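Local coordinates for protein HMG-CoA Lyase (Bacillus subtilis subsp. subtilis, PDB 1YDO) that is probably an enzyme of the HMG-CoA lyase-like family, built on a TIM-barrel fold, at residues I156-V159 and I160-E164. Numbering follows the deposited sequence.
Sequences IEQV and IRLSE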
ATOM      1  N   ILE A 156      -6.250  18.897  16.449  1.00 55.24           N
ATOM      2  CA  ILE A 156      -6.698  17.715  17.154  1.00 54.69           C
ATOM      3  C   ILE A 156      -7.831  18.020  18.135  1.00 55.48           C
ATOM      4  O   ILE A 156      -8.701  17.177  18.368  1.00 55.62           O
ATOM      5  CB  ILE A 156      -5.523  17.072  17.911  1.00 55.00           C
ATOM      6  CG1 ILE A 156      -5.605  15.545  17.822  1.00 55.13           C
ATOM      7  CG2 ILE A 156      -5.499  17.546  19.352  1.00 54.87           C
ATOM      8  CD1 ILE A 156      -6.852  14.947  18.399  1.00 56.13           C
ATOM      9  N   GLU A 157      -7.818  19.226  18.708  1.00 56.06           N
ATOM     10  CA  GLU A 157      -8.840  19.658  19.674  1.00 55.52           C
ATOM     11  C   GLU A 157     -10.235  19.612  19.072  1.00 54.18           C
ATOM     12  O   GLU A 157     -11.221  19.377  19.775  1.00 53.41           O
ATOM     13  CB  GLU A 157      -8.567  21.089  20.153  1.00 57.86           C
ATOM     14  CG  GLU A 157      -7.161  21.323  20.699  1.00 61.13           C
ATOM     15  CD  GLU A 157      -6.157  21.709  19.621  1.00 62.55           C
ATOM     16  OE1 GLU A 157      -4.936  21.537  19.856  1.00 62.86           O
ATOM     17  OE2 GLU A 157      -6.587  22.194  18.547  1.00 62.68           O
ATOM     18  N   GLN A 158     -10.305  19.855  17.766  1.00 52.72           N
ATOM     19  CA  GLN A 158     -11.571  19.842  17.045  1.00 51.37           C
ATOM     20  C   GLN A 158     -12.146  18.439  17.080  1.00 50.29           C
ATOM     21  O   GLN A 158     -13.292  18.239  17.471  1.00 48.95           O
ATOM     22  CB  GLN A 158     -11.352  20.269  15.592  1.00 51.61           C
ATOM     23  CG  GLN A 158     -12.607  20.717  14.885  1.00 52.32           C
ATOM     24  CD  GLN A 158     -13.281  21.851  15.614  1.00 53.59           C
ATOM     25  OE1 GLN A 158     -12.653  22.868  15.929  1.00 54.44           O
ATOM     26  NE2 GLN A 158     -14.566  21.685  15.897  1.00 54.86           N
ATOM     27  N   VAL A 159     -11.328  17.473  16.670  1.00 49.97           N
ATOM     28  CA  VAL A 159     -11.736  16.074  16.633  1.00 48.77           C
ATOM     29  C   VAL A 159     -12.205  15.647  18.004  1.00 49.11           C
ATOM     30  O   VAL A 159     -13.287  15.082  18.152  1.00 48.95           O
ATOM     31  CB  VAL A 159     -10.576  15.156  16.218  1.00 47.81           C
ATOM     32  CG1 VAL A 159     -11.067  13.726  16.118  1.00 47.03           C
ATOM     33  CG2 VAL A 159     -10.001  15.612  14.893  1.00 47.26           C
ATOM     34  N   ILE A 160     -11.383  15.924  19.009  1.00 48.50           N
ATOM     35  CA  ILE A 160     -11.715  15.570  20.378  1.00 49.09           C
ATOM     36  C   ILE A 160     -13.051  16.183  20.754  1.00 50.00           C
ATOM     37  O   ILE A 160     -13.958  15.498  21.225  1.00 49.82           O
ATOM     38  CB  ILE A 160     -10.652  16.089  21.348  1.00 49.08           C
ATOM     39  CG1 ILE A 160      -9.264  15.640  20.888  1.00 48.81           C
ATOM     40  CG2 ILE A 160     -10.925  15.561  22.740  1.00 48.05           C
ATOM     41  CD1 ILE A 160      -9.073  14.154  20.927  1.00 49.60           C
ATOM     42  N   ARG A 161     -13.159  17.488  20.540  1.00 51.63           N
ATOM     43  CA  ARG A 161     -14.377  18.223  20.843  1.00 52.92           C
ATOM     44  C   ARG A 161     -15.582  17.480  20.276  1.00 53.36           C
ATOM     45  O   ARG A 161     -16.423  16.974  21.024  1.00 53.34           O
ATOM     46  CB  ARG A 161     -14.294  19.633  20.241  1.00 54.35           C
ATOM     47  CG  ARG A 161     -15.363  20.604  20.728  1.00 55.49           C
ATOM     48  CD  ARG A 161     -15.106  22.027  20.221  1.00 57.35           C
ATOM     49  NE  ARG A 161     -15.452  22.231  18.812  1.00 58.92           N
ATOM     50  CZ  ARG A 161     -16.698  22.300  18.338  1.00 60.70           C
ATOM     51  NH1 ARG A 161     -16.903  22.489  17.037  1.00 60.74           N
ATOM     52  NH2 ARG A 161     -17.744  22.183  19.155  1.00 60.43           N
ATOM     53  N   LEU A 162     -15.649  17.409  18.949  1.00 53.98           N
ATOM     54  CA  LEU A 162     -16.749  16.740  18.254  1.00 54.62           C
ATOM     55  C   LEU A 162     -16.921  15.310  18.739  1.00 54.89           C
ATOM     56  O   LEU A 162     -18.022  14.893  19.092  1.00 55.51           O
ATOM     57  CB  LEU A 162     -16.495  16.741  16.744  1.00 54.80           C
ATOM     58  CG  LEU A 162     -16.445  18.115  16.064  1.00 55.08           C
ATOM     59  CD1 LEU A 162     -16.109  17.921  14.586  1.00 54.65           C
ATOM     60  CD2 LEU A 162     -17.792  18.836  16.232  1.00 54.73           C
ATOM     61  N   SER A 163     -15.825  14.563  18.759  1.00 54.73           N
ATOM     62  CA  SER A 163     -15.869  13.186  19.211  1.00 54.75           C
ATOM     63  C   SER A 163     -16.557  13.063  20.576  1.00 54.48           C
ATOM     64  O   SER A 163     -17.333  12.141  20.795  1.00 54.21           O
ATOM     65  CB  SER A 163     -14.452  12.626  19.274  1.00 55.37           C
ATOM     66  OG  SER A 163     -13.821  12.731  18.006  1.00 56.83           O
ATOM     67  N   GLU A 164     -16.275  13.989  21.491  1.00 54.54           N
ATOM     68  CA  GLU A 164     -16.901  13.937  22.809  1.00 54.83           C
ATOM     69  C   GLU A 164     -18.405  14.128  22.661  1.00 53.65           C
ATOM     70  O   GLU A 164     -19.201  13.415  23.280  1.00 52.47           O
ATOM     71  CB  GLU A 164     -16.314  15.001  23.756  1.00 57.29           C
ATOM     72  CG  GLU A 164     -14.944  14.611  24.356  1.00 61.23           C
ATOM     73  CD  GLU A 164     -14.766  14.981  25.846  1.00 63.49           C
ATOM     74  OE1 GLU A 164     -13.737  14.567  26.446  1.00 63.61           O
ATOM     75  OE2 GLU A 164     -15.640  15.677  26.416  1.00 63.37           O
TER
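Ile156 and Ile160, one helical turn apart, meet through their terminal methyls, CD1 of Ile156 lying 3.5 Å from CD1 of Ile160, with the two branched chains slanted against each other. The Ile160 CG1 branch stands beside its own backbone N (chi1 -52°), which directs it back over the preceding turn, against both that methyl and the carbonyl oxygen of Ile156. The next position along this face pairs Val159 with Ser163. The Ser163 hydroxyl, also placed beside its own backbone N (chi1 -57°), folds back toward Val159 O; the modelled approach is too short to be taken literally, so the bond it suggests is doubtful in detail. The same oxygen securely receives the backbone N of Ser163 at 2.7 Å, and the hydroxyl probably shares it, with CG1 of Val159 alongside. On another side of the helix, Gln158 and Arg161 run next to each other and point the same way, their amide and guanidinium planes turned 73° apart; the amide meets the guanidinium at its edge, near its plane. Beneath these side chains the main chain keeps the i to i+4 bonding of a regular alpha-helix, as from Ile160 N to Ile156 O at 3.0 Å. These two turns open helix 156-169, which links strand 137-143 to strand 174-177 in a beta-alpha-beta unit of the barrel. Ile156 rests on Ala194 of the neighbouring helix 185-196, while Val159, Ile160 and Ser163 touch Leu195; Ser163 also reaches Phe199 in the loop beyond. The chemistry is thus divided by face: methyl groups pack between adjacent outer helices, and a serine hydroxyl turned back on the Val159 carbonyl would probably meet its hydrogen-bonding need within the helix, consistent with its buried place beside Leu195 and Phe199.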